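Long-range contact in metallo-beta-lactamase (Simiduia agarivorans, PDB 6MFI), which probably hydrolyses beta-lactam antibiotics as a zinc-dependent subclass B3 metallo-beta-lactamase, with two zinc ions held in its active site: residues A138-G143 against A156-A161. Sequence-based numbering, arbitrary orientation. Where two conformers were deposited one is given.
Sequences AVMRNG and ASFPVA
The ring of Phe158 packs against the C-terminal end of helix 134-142, touching Val139 and Met140 in the helix and Gly143 just after it. Gly143 lies over one face: Gly143 CA sits 4.2 Å from the centroid of the Phe158 ring and 23° off the ring normal, which meets the criteria for a CH-pi contact over the face, and its carbonyl oxygen also stands above that face. Val139 comes in at the ring edge, near its plane, with CG1 3.7 Å from Phe158 CZ; a chi1 of 177° sets this methyl anti to the backbone N and directs it at the ring. Met140 approaches obliquely, its SD 5.2 Å from the centroid of the Phe158 ring, a Met-aromatic contact in one of the two Met140 conformers. In that same conformer, bends at both chi2 and chi3 curl the thioether so that Met140 CE reaches Phe158 CE1 and also packs against Ala161 CB. Outside the pair, Ile113 and Val116 of helix 113-116 also touch Phe158, while Met119 and Ala120 of helix 119-126 meet Met140 and Ala161 respectively. In the metallo-beta-lactamase fold, this joins the C-terminal end of a helix to the loop leading into edge strand 163-166. The Phe158 side chain lies about 7 Å from that of the zinc ligand His112 and about 10 Å from a zinc ion, so it is near the metal site but does not coordinate the metal. Gly143 leaves the helix with positive phi. Farther out, Val160 CG1 rests 3.5 Å from Arg141 O, against the helix-end backbone. Two backbone bonds join the segments: Ala161 N donates to Met140 O at 2.9 Å, nearly straight with an N-H...O angle of 167°, and Phe158 N to Gly143 O at 3.0 Å.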
# COMPACT_ATOMS: atom_id res chain seq x y z
N ALA A 138 16.30 0.79 4.16
CA ALA A 138 17.29 1.86 4.26
C ALA A 138 16.61 3.21 4.44
O ALA A 138 17.12 4.08 5.16
CB ALA A 138 18.19 1.87 3.03
N VAL A 139 15.46 3.41 3.79
CA VAL A 139 14.74 4.68 3.94
C VAL A 139 14.14 4.79 5.33
O VAL A 139 14.23 5.84 5.97
CB VAL A 139 13.67 4.81 2.84
CG1 VAL A 139 12.87 6.09 3.03
CG2 VAL A 139 14.31 4.77 1.47
N MET A 140 13.54 3.71 5.83
CA MET A 140 12.96 3.73 7.18
C MET A 140 14.04 3.91 8.24
O MET A 140 13.82 4.56 9.26
CB MET A 140 12.18 2.44 7.44
CG MET A 140 11.25 2.03 6.31
SD MET A 140 10.02 3.30 5.95
CE MET A 140 9.24 3.48 7.55
N ARG A 141 15.21 3.31 8.01
CA ARG A 141 16.31 3.45 8.97
C ARG A 141 16.87 4.86 8.97
O ARG A 141 17.27 5.37 10.03
CB ARG A 141 17.41 2.43 8.64
CG ARG A 141 18.67 2.57 9.47
CD ARG A 141 19.65 1.45 9.16
NE ARG A 141 20.13 1.51 7.78
CZ ARG A 141 19.79 0.65 6.83
NH1 ARG A 141 18.97 -0.36 7.10
NH2 ARG A 141 20.28 0.78 5.60
N ASN A 142 16.90 5.52 7.81
CA ASN A 142 17.41 6.88 7.70
C ASN A 142 16.32 7.94 7.70
O ASN A 142 16.64 9.13 7.80
CB ASN A 142 18.25 7.02 6.42
CG ASN A 142 19.32 5.95 6.30
OD1 ASN A 142 19.83 5.46 7.31
ND2 ASN A 142 19.66 5.59 5.07
N GLY A 143 15.06 7.54 7.60
CA GLY A 143 13.97 8.50 7.59
C GLY A 143 13.86 9.34 6.33
O GLY A 143 13.12 10.33 6.34
N ALA A 156 10.90 15.33 1.84
CA ALA A 156 10.55 15.50 3.24
C ALA A 156 10.94 14.28 4.06
O ALA A 156 10.71 13.14 3.65
CB ALA A 156 9.06 15.78 3.38
N SER A 157 11.53 14.52 5.23
CA SER A 157 11.95 13.45 6.12
C SER A 157 10.85 13.12 7.12
O SER A 157 9.95 13.92 7.38
CB SER A 157 13.23 13.83 6.86
OG SER A 157 13.01 14.94 7.72
N PHE A 158 10.93 11.92 7.67
CA PHE A 158 9.99 11.43 8.66
C PHE A 158 10.76 10.67 9.73
O PHE A 158 11.90 10.26 9.50
CB PHE A 158 8.92 10.53 8.02
CG PHE A 158 9.46 9.49 7.08
CD1 PHE A 158 9.86 8.25 7.55
CD2 PHE A 158 9.56 9.76 5.73
CE1 PHE A 158 10.35 7.30 6.69
CE2 PHE A 158 10.06 8.80 4.86
CZ PHE A 158 10.46 7.57 5.34
N PRO A 159 10.18 10.49 10.92
CA PRO A 159 10.90 9.80 12.00
C PRO A 159 11.36 8.41 11.59
O PRO A 159 10.65 7.68 10.90
CB PRO A 159 9.88 9.75 13.13
CG PRO A 159 8.98 10.90 12.88
CD PRO A 159 8.89 11.03 11.38
N VAL A 160 12.57 8.05 12.02
CA VAL A 160 13.14 6.76 11.66
C VAL A 160 12.40 5.65 12.40
O VAL A 160 11.92 5.82 13.53
CB VAL A 160 14.65 6.72 11.97
CG1 VAL A 160 15.34 7.92 11.34
CG2 VAL A 160 14.90 6.68 13.47
N ALA A 161 12.29 4.49 11.75
CA ALA A 161 11.58 3.34 12.29
C ALA A 161 12.54 2.17 12.46
O ALA A 161 13.64 2.15 11.89
CB ALA A 161 10.42 2.94 11.38